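Local coordinates for protein putative mandelate racemase (Salmonella typhimurium, PDB 2O56) that binds magnesium and is probably a hydro-lyase (dehydratase) of the enolase superfamily, although its substrate is not established, at residues Ser135-Gln138 with Phe139-Asp143; Gly191-Asp195 with Lys196-Leu200; Arg236-Glu239 with Glu240-Ile243; His347-Arg351 with Tyr352-Glu356. One frame throughout, in Å; residues are numbered along the deposited sequence. Where two conformers were deposited one is given.

Interaction 1 (Ser135-Gln138 with Phe139-Asp143); sequences SQLQ and FGWGD
Gln138 and Phe139 touch through a CH-pi contact. Gln138 CG lies 3.7 Å from the centroid of the Phe139 ring, and only 2° off the ring normal, so it sits over the middle of one face. This follows from the first torsion of Gln138 (chi1 65°), which holds CG between the backbone N and the carbonyl carbon and runs the two side chains alongside each other.

Apolar contact is lighter elsewhere: Leu137 CD1 approaches Trp141 CE3 at 4.0 Å.

A polar atom, Ser135 O, sits at the edge of the indole, near its plane and 3.7 Å from Trp141 CZ3. The far end of that indole, NE1, is bonded to Glu166.

Backbone bonds define a tight 3-10 turn. Phe139 N donates to Gln136 O over 3.1 Å, and Gly140 N to Leu137 O over 2.9 Å. A water also donates to Gln136 O, at 3.0 Å.

The side-chain amides are linked in a chain of hydrogen bonds. Gln138 NE2 gives a nearly straight bond to Gln136 OE1 (2.8 Å); this partner lies close to the Gln138 amide plane, whereas NE2 approaches from above the Gln136 amide plane. Gln138 OE1 accepts from Asp174 N. Gln136 NE2 in turn donates to Glu221 OE1, a magnesium ligand. Both ends of the Gln136 amide are thereby engaged, which fixes its rotation and makes it a second-shell group about 4 Å from the metal, with Gln138 NE2 holding its oxygen and Glu221 its nitrogen.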
# COMPACT_ATOMS: atom_id res chain seq x y z
N SER A 135 1.42 -40.58 -4.61
CA SER A 135 2.40 -39.49 -4.49
C SER A 135 3.77 -39.93 -5.03
O SER A 135 4.16 -41.09 -4.85
CB SER A 135 2.56 -39.07 -3.03
OG SER A 135 3.29 -37.84 -2.91
N GLN A 136 4.47 -39.01 -5.69
CA GLN A 136 5.85 -39.18 -6.16
C GLN A 136 6.11 -40.29 -7.19
O GLN A 136 6.97 -41.15 -7.00
CB GLN A 136 6.87 -39.22 -5.01
CG GLN A 136 6.63 -38.21 -3.86
CD GLN A 136 6.87 -36.73 -4.23
OE1 GLN A 136 7.12 -36.38 -5.38
NE2 GLN A 136 6.79 -35.86 -3.22
N LEU A 137 5.36 -40.24 -8.29
CA LEU A 137 5.41 -41.23 -9.37
C LEU A 137 6.74 -41.33 -10.11
O LEU A 137 6.95 -42.30 -10.84
CB LEU A 137 4.31 -40.94 -10.39
CG LEU A 137 3.04 -41.78 -10.38
CD1 LEU A 137 2.50 -42.03 -8.98
CD2 LEU A 137 2.02 -41.09 -11.22
N GLN A 138 7.62 -40.34 -9.94
CA GLN A 138 8.98 -40.41 -10.48
C GLN A 138 9.76 -41.60 -9.93
O GLN A 138 10.77 -42.01 -10.49
CB GLN A 138 9.75 -39.11 -10.25
CG GLN A 138 10.03 -38.77 -8.76
CD GLN A 138 8.90 -37.99 -8.11
OE1 GLN A 138 7.79 -37.95 -8.61
NE2 GLN A 138 9.21 -37.35 -6.99
N PHE A 139 9.26 -42.17 -8.83
CA PHE A 139 9.91 -43.32 -8.23
C PHE A 139 9.14 -44.60 -8.49
O PHE A 139 9.44 -45.65 -7.92
CB PHE A 139 10.10 -43.10 -6.73
CG PHE A 139 10.91 -41.88 -6.40
CD1 PHE A 139 12.14 -41.65 -7.01
CD2 PHE A 139 10.45 -40.97 -5.46
CE1 PHE A 139 12.89 -40.53 -6.70
CE2 PHE A 139 11.21 -39.83 -5.13
CZ PHE A 139 12.42 -39.62 -5.75
N GLY A 140 8.15 -44.51 -9.36
CA GLY A 140 7.38 -45.67 -9.77
C GLY A 140 6.13 -45.92 -8.95
O GLY A 140 5.87 -45.25 -7.94
N TRP A 141 5.34 -46.89 -9.39
CA TRP A 141 4.14 -47.32 -8.69
C TRP A 141 3.83 -48.76 -9.13
O TRP A 141 4.15 -49.15 -10.26
CB TRP A 141 2.96 -46.41 -9.02
CG TRP A 141 1.89 -46.49 -7.98
CD1 TRP A 141 0.77 -47.29 -7.99
CD2 TRP A 141 1.85 -45.78 -6.75
NE1 TRP A 141 0.03 -47.09 -6.85
CE2 TRP A 141 0.68 -46.17 -6.06
CE3 TRP A 141 2.69 -44.82 -6.16
CZ2 TRP A 141 0.33 -45.65 -4.82
CZ3 TRP A 141 2.35 -44.31 -4.92
CH2 TRP A 141 1.18 -44.72 -4.26
N GLY A 142 3.17 -49.52 -8.25
CA GLY A 142 2.94 -50.96 -8.44
C GLY A 142 3.95 -51.78 -7.64
O GLY A 142 4.96 -51.24 -7.19
N ASP A 143 3.68 -53.07 -7.47
CA ASP A 143 4.68 -53.94 -6.84
C ASP A 143 5.84 -54.28 -7.78
O ASP A 143 5.69 -54.30 -9.00
CB ASP A 143 4.05 -55.20 -6.23
CG ASP A 143 3.24 -55.99 -7.23
OD1 ASP A 143 2.03 -55.73 -7.36
OD2 ASP A 143 3.83 -56.88 -7.88
O HOH W 1 6.61 -43.92 -5.95

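Interaction 2 (Gly191-Asp195 with Lys196-Leu200); sequences GPLTD and KILRL
Asp195 and Arg199, one helical turn apart, join by a two-pronged salt bridge near the start of helix 195-212. Arg199 NE meets Asp195 OD2 at 3.1 Å with an N-H...O angle of 170°, in the guanidinium plane. Arg199 NH2 meets Asp195 OD1 at 3.0 Å but is less well aligned, that oxygen being tilted from the plane. Both oxygens use their syn lone pairs, and the two flat groups are turned 39° against each other. Arg199 achieves this side-on grip by bending its chain at chi2 and chi3.

The compact side is apolar. Leu193 CD1 rests on Leu198 CG at 3.9 Å, the side chains crossing at about a right angle, and also reaches Ile197 CG2 at 4.3 Å. The Leu193-Leu198 pair has the i to i+5 spacing of a hydrophobic staple. Leu198 continues this core onto Phe234 and Met237 of helix 228-238. Backbone bonds close the turn beneath: Arg199 N to Asp195 O (2.8 Å) and Ile197 N to Thr194 O (3.2 Å).

The looser flank runs along a subunit boundary. Lys196 is exposed, and its extended chain lies beside the buried Thr194, with CE 4.0 Å from Thr194 CG2. Thr194 OG1 bonds to Asp217 of the second subunit.

The chemistry combines an apolar face turned to helix 228-238 with a charged clasp on the first helical turn. A carboxylate there would probably interact favourably with the amino-terminal helix dipole, while its paired oxygens hold the arginine's orientation.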
# COMPACT_ATOMS: atom_id res chain seq x y z
N GLY A 191 17.35 -19.97 -11.38
CA GLY A 191 17.60 -18.94 -12.40
C GLY A 191 16.88 -19.28 -13.69
O GLY A 191 16.14 -20.26 -13.74
N PRO A 192 17.09 -18.47 -14.74
CA PRO A 192 16.49 -18.84 -16.03
C PRO A 192 17.20 -20.06 -16.59
O PRO A 192 18.41 -20.19 -16.43
CB PRO A 192 16.72 -17.60 -16.91
CG PRO A 192 17.71 -16.75 -16.20
CD PRO A 192 17.90 -17.24 -14.79
N LEU A 193 16.46 -20.99 -17.20
CA LEU A 193 17.03 -22.29 -17.53
C LEU A 193 16.94 -22.53 -19.04
O LEU A 193 15.99 -22.07 -19.68
CB LEU A 193 16.32 -23.41 -16.77
CG LEU A 193 16.37 -23.49 -15.24
CD1 LEU A 193 15.47 -24.62 -14.77
CD2 LEU A 193 17.81 -23.68 -14.72
N THR A 194 17.92 -23.23 -19.60
CA THR A 194 17.87 -23.62 -21.02
C THR A 194 16.67 -24.53 -21.25
O THR A 194 16.32 -25.34 -20.39
CB THR A 194 19.17 -24.37 -21.49
OG1 THR A 194 20.33 -23.66 -21.06
CG2 THR A 194 19.22 -24.45 -23.02
N ASP A 195 16.05 -24.41 -22.42
CA ASP A 195 14.81 -25.12 -22.69
C ASP A 195 14.85 -26.61 -22.40
O ASP A 195 13.90 -27.17 -21.87
CB ASP A 195 14.33 -24.85 -24.11
CG ASP A 195 12.99 -25.47 -24.38
OD1 ASP A 195 11.99 -25.00 -23.80
OD2 ASP A 195 12.95 -26.45 -25.15
N LYS A 196 15.96 -27.26 -22.74
CA LYS A 196 16.06 -28.72 -22.65
C LYS A 196 15.85 -29.25 -21.24
O LYS A 196 15.26 -30.30 -21.04
CB LYS A 196 17.39 -29.22 -23.20
CG LYS A 196 18.62 -28.48 -22.68
CD LYS A 196 19.89 -29.09 -23.23
CE LYS A 196 21.00 -28.06 -23.22
NZ LYS A 196 22.32 -28.72 -23.38
N ILE A 197 16.35 -28.52 -20.25
CA ILE A 197 16.20 -28.91 -18.86
C ILE A 197 14.73 -29.08 -18.49
O ILE A 197 14.34 -30.08 -17.88
CB ILE A 197 16.92 -27.90 -17.92
CG1 ILE A 197 18.40 -27.80 -18.32
CG2 ILE A 197 16.77 -28.33 -16.48
CD1 ILE A 197 19.20 -26.77 -17.55
N LEU A 198 13.90 -28.13 -18.91
CA LEU A 198 12.49 -28.11 -18.51
C LEU A 198 11.59 -28.84 -19.51
O LEU A 198 10.50 -29.27 -19.16
CB LEU A 198 12.01 -26.67 -18.32
CG LEU A 198 12.57 -25.96 -17.09
CD1 LEU A 198 12.11 -24.52 -17.06
CD2 LEU A 198 12.17 -26.68 -15.79
N ARG A 199 12.06 -28.96 -20.75
CA ARG A 199 11.31 -29.64 -21.82
C ARG A 199 11.08 -31.12 -21.50
O ARG A 199 10.00 -31.66 -21.76
CB ARG A 199 12.08 -29.48 -23.15
CG ARG A 199 11.54 -30.26 -24.34
CD ARG A 199 10.31 -29.64 -24.95
NE ARG A 199 10.34 -28.18 -24.97
CZ ARG A 199 9.25 -27.42 -24.86
NH1 ARG A 199 8.05 -27.97 -24.75
NH2 ARG A 199 9.37 -26.09 -24.87
N LEU A 200 12.12 -31.74 -20.94
CA LEU A 200 12.05 -33.09 -20.40
C LEU A 200 10.92 -33.26 -19.37
O LEU A 200 10.06 -34.13 -19.52
CB LEU A 200 13.39 -33.48 -19.78
CG LEU A 200 13.53 -34.90 -19.24
CD1 LEU A 200 13.22 -35.96 -20.32
CD2 LEU A 200 14.94 -35.10 -18.69

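Interaction 3 (Arg236-Glu239 with Glu240-Ile243); sequences RMIE and ELGI
The carboxylate of Glu240 has Met237 O over one face, 4.1 Å from CD and almost directly along the plane normal. It stands at the carboxyl end of helix 228-238, where an alpha/beta barrel of the enolase superfamily passes from helix to the next strand, 246-247. A water lies on that same side of the carboxylate, donating to Glu240 OE1 over 3.1 Å and to Arg236 O over 2.8 Å, while Glu240 OE2 is bonded to Tyr202 of helix 195-212. The other carboxylate, that of Glu239, is held through OE2 by the backbone N of Asn266.

Here the backbone bonds run from i to i+3. Leu241 N donates to Ile238 O at 2.9 Å, and Gly242 N makes a weak bond to Glu239 O. Positive phi at Gly242 (72°) turns the chain out of the helical path.

Apolar side chains close the inner side. Ile238 CD1 meets Ile243 CG1 at 3.9 Å, and the side chains cross at about a right angle; chi1 of 64° sets Ile238 CG1 between the backbone N and the carbonyl carbon, and CD1 continues from it. Ile238 CG2 lies 4.2 Å from Leu241 CD1. Ile238 and Ile243 both pack on Ala220 in strand 217-221, so the turn is seated against the barrel wall.

A second water spans the turn, donating to Glu239 O and accepting from Ile243 N over 2.7 Å.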
# COMPACT_ATOMS: atom_id res chain seq x y z
N ARG A 236 4.41 -22.05 -16.42
CA ARG A 236 3.83 -21.52 -17.66
C ARG A 236 3.80 -22.57 -18.77
O ARG A 236 2.90 -22.58 -19.59
CB ARG A 236 4.64 -20.31 -18.14
CG ARG A 236 4.31 -19.00 -17.43
CD ARG A 236 4.96 -17.82 -18.14
NE ARG A 236 4.68 -16.56 -17.47
CZ ARG A 236 5.55 -15.56 -17.34
NH1 ARG A 236 6.79 -15.67 -17.83
NH2 ARG A 236 5.19 -14.46 -16.70
N MET A 237 4.82 -23.44 -18.78
CA MET A 237 4.90 -24.56 -19.74
C MET A 237 3.79 -25.59 -19.50
O MET A 237 3.21 -26.11 -20.46
CB MET A 237 6.25 -25.25 -19.62
CG MET A 237 7.44 -24.44 -20.13
SD MET A 237 8.99 -25.39 -20.13
CE MET A 237 8.55 -26.66 -21.30
N ILE A 238 3.49 -25.86 -18.23
CA ILE A 238 2.56 -26.93 -17.86
C ILE A 238 1.11 -26.47 -17.62
O ILE A 238 0.20 -27.30 -17.47
CB ILE A 238 3.09 -27.81 -16.68
CG1 ILE A 238 3.24 -26.99 -15.39
CG2 ILE A 238 4.41 -28.46 -17.05
CD1 ILE A 238 3.37 -27.84 -14.16
N GLU A 239 0.89 -25.15 -17.62
CA GLU A 239 -0.46 -24.57 -17.52
C GLU A 239 -1.55 -25.28 -18.34
O GLU A 239 -2.64 -25.54 -17.84
CB GLU A 239 -0.45 -23.10 -17.93
CG GLU A 239 -0.29 -22.17 -16.78
CD GLU A 239 -0.01 -20.76 -17.24
OE1 GLU A 239 -0.22 -20.45 -18.43
OE2 GLU A 239 0.42 -19.96 -16.39
N GLU A 240 -1.24 -25.58 -19.60
CA GLU A 240 -2.23 -26.15 -20.52
C GLU A 240 -2.55 -27.62 -20.22
O GLU A 240 -3.50 -28.17 -20.77
CB GLU A 240 -1.69 -26.04 -21.96
CG GLU A 240 -0.59 -27.09 -22.25
CD GLU A 240 0.34 -26.72 -23.39
OE1 GLU A 240 0.55 -25.52 -23.66
OE2 GLU A 240 0.89 -27.66 -24.01
N LEU A 241 -1.76 -28.26 -19.36
CA LEU A 241 -1.99 -29.66 -19.04
C LEU A 241 -3.10 -29.90 -17.99
O LEU A 241 -3.42 -31.05 -17.69
CB LEU A 241 -0.67 -30.35 -18.63
CG LEU A 241 0.49 -30.28 -19.63
CD1 LEU A 241 1.71 -30.98 -19.08
CD2 LEU A 241 0.11 -30.89 -20.97
N GLY A 242 -3.68 -28.83 -17.47
CA GLY A 242 -4.78 -28.94 -16.51
C GLY A 242 -4.28 -29.42 -15.15
O GLY A 242 -4.76 -30.42 -14.62
N ILE A 243 -3.30 -28.71 -14.59
CA ILE A 243 -2.65 -29.08 -13.31
C ILE A 243 -3.52 -28.74 -12.07
O ILE A 243 -4.04 -27.62 -11.95
CB ILE A 243 -1.23 -28.44 -13.25
CG1 ILE A 243 -0.42 -28.89 -14.47
CG2 ILE A 243 -0.46 -28.80 -11.96
CD1 ILE A 243 -0.11 -30.42 -14.47
O HOH W 2 0.91 -23.60 -21.25
O HOH W 3 -3.03 -26.13 -15.40

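Interaction 4 (His347-Arg351 with Tyr352-Glu356); sequences HELHR and YALLE
At the carboxyl end of strand 347-350, which belongs to the modified (beta/alpha)7beta barrel of this superfamily, the chain turns sharply and His350 meets Tyr352. The His350 side chain is about 7 Å from the bound magnesium ion. The close point is His350 CB to Tyr352 CE2, 3.3 Å. The side chains run alongside each other and the rings meet obliquely, centroids 5.5 Å apart and planes at 39°. Tyr352 reaches back because its first torsion (chi1 81°) swings the ring between the backbone N and the carbonyl carbon, and its hydroxyl is bonded to Gly326 O.

Residues 352-354 take helical angles, and the turn is closed by Leu354 N donating to Arg351 O at 3.1 Å. The bond from Ala353 N to His350 O is weak. Leu355 CG also packs at 3.5 Å on Arg351 O, which thus receives both a polar and an apolar neighbour. Leu349 and Leu354 cross at about a right angle, CD1 of the first 4.1 Å from CD2 of the second.

The contact continues from a strand hydrogen-bonded to strand 130-135, with His350 touching Ser135. Beyond it, Leu355 takes the N-cap position of helix 356-359, while Leu354 packs on Pro368 and Tyr352 meets Trp25 edge-to-face.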
# COMPACT_ATOMS: atom_id res chain seq x y z
N HIS A 347 -5.80 -36.40 0.30
CA HIS A 347 -4.77 -37.00 1.15
C HIS A 347 -3.59 -37.50 0.29
O HIS A 347 -3.78 -37.92 -0.86
CB HIS A 347 -5.40 -38.14 1.97
CG HIS A 347 -4.45 -38.85 2.89
ND1 HIS A 347 -4.37 -38.58 4.24
CD2 HIS A 347 -3.57 -39.86 2.67
CE1 HIS A 347 -3.46 -39.36 4.80
NE2 HIS A 347 -2.96 -40.14 3.86
N GLU A 348 -2.39 -37.44 0.85
CA GLU A 348 -1.17 -37.87 0.15
C GLU A 348 -0.76 -39.29 0.51
O GLU A 348 -0.49 -39.59 1.67
CB GLU A 348 0.00 -36.93 0.49
CG GLU A 348 1.34 -37.36 -0.12
CD GLU A 348 2.46 -36.32 0.06
OE1 GLU A 348 2.40 -35.55 1.04
OE2 GLU A 348 3.39 -36.29 -0.78
N LEU A 349 -0.66 -40.16 -0.49
CA LEU A 349 -0.19 -41.53 -0.25
C LEU A 349 1.12 -41.86 -0.95
O LEU A 349 1.17 -41.89 -2.19
CB LEU A 349 -1.26 -42.55 -0.63
CG LEU A 349 -0.83 -44.02 -0.53
CD1 LEU A 349 -0.99 -44.52 0.89
CD2 LEU A 349 -1.63 -44.86 -1.48
N HIS A 350 2.16 -42.13 -0.18
CA HIS A 350 3.39 -42.66 -0.74
C HIS A 350 3.31 -44.17 -0.83
O HIS A 350 2.66 -44.82 -0.01
CB HIS A 350 4.57 -42.32 0.12
CG HIS A 350 4.83 -40.85 0.26
ND1 HIS A 350 5.72 -40.17 -0.54
CD2 HIS A 350 4.31 -39.94 1.11
CE1 HIS A 350 5.75 -38.90 -0.19
NE2 HIS A 350 4.90 -38.73 0.82
N ARG A 351 4.01 -44.72 -1.82
CA ARG A 351 4.06 -46.16 -2.05
C ARG A 351 4.64 -46.92 -0.84
O ARG A 351 4.11 -47.96 -0.45
CB ARG A 351 4.88 -46.46 -3.30
CG ARG A 351 4.59 -47.81 -3.91
CD ARG A 351 5.88 -48.54 -4.22
NE ARG A 351 6.70 -47.84 -5.20
CZ ARG A 351 7.88 -47.30 -4.94
NH1 ARG A 351 8.55 -46.68 -5.91
NH2 ARG A 351 8.40 -47.38 -3.72
N TYR A 352 5.71 -46.38 -0.25
CA TYR A 352 6.42 -47.06 0.85
C TYR A 352 5.52 -47.28 2.06
O TYR A 352 5.75 -48.18 2.85
CB TYR A 352 7.67 -46.26 1.26
CG TYR A 352 7.33 -45.11 2.18
CD1 TYR A 352 7.16 -45.32 3.56
CD2 TYR A 352 7.16 -43.83 1.68
CE1 TYR A 352 6.81 -44.28 4.39
CE2 TYR A 352 6.83 -42.78 2.52
CZ TYR A 352 6.65 -43.01 3.87
OH TYR A 352 6.31 -41.97 4.70
N ALA A 353 4.50 -46.42 2.21
CA ALA A 353 3.60 -46.44 3.35
C ALA A 353 2.73 -47.70 3.39
O ALA A 353 2.22 -48.09 4.44
CB ALA A 353 2.73 -45.20 3.34
N LEU A 354 2.55 -48.31 2.22
CA LEU A 354 1.78 -49.55 2.07
C LEU A 354 2.62 -50.79 2.37
O LEU A 354 2.08 -51.88 2.57
CB LEU A 354 1.24 -49.65 0.64
CG LEU A 354 0.34 -48.55 0.09
CD1 LEU A 354 0.20 -48.68 -1.43
CD2 LEU A 354 -1.02 -48.63 0.76
N LEU A 355 3.94 -50.62 2.39
CA LEU A 355 4.87 -51.73 2.35
C LEU A 355 5.19 -52.25 3.75
O LEU A 355 5.13 -51.50 4.72
CB LEU A 355 6.16 -51.33 1.64
CG LEU A 355 6.01 -50.89 0.18
CD1 LEU A 355 7.37 -50.54 -0.39
CD2 LEU A 355 5.35 -51.98 -0.65
N GLU A 356 5.62 -53.50 3.81
CA GLU A 356 5.96 -54.19 5.04
C GLU A 356 6.87 -53.51 6.01
O GLU A 356 6.55 -53.40 7.13
CB GLU A 356 6.50 -55.57 4.75
CG GLU A 356 5.43 -56.54 4.46
CD GLU A 356 4.77 -56.98 5.70
OE1 GLU A 356 5.54 -57.36 6.61
OE2 GLU A 356 3.52 -56.96 5.79

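The four local contacts follow one another along the chain in series, each a turn linking elements of the barrel. Interactions 1 and 4 lie at the ends of neighbouring parallel strands, 130-135 and 347-350, with centres 10 Å apart; Ser135 OG and Glu348 OE2 connect them at 2.6 Å. Both stand near the magnesium site. Interactions 2 and 3 occupy the outer layer, with centres 15 Å apart, where helices 195-212 and 228-238 pack through Leu198 CB and Met237 SD at 3.7 Å. The pairs are well separated, interactions 2 and 4 having centres 31 Å apart. The barrel thus combines turns near its metal centre with turns on its helical shell.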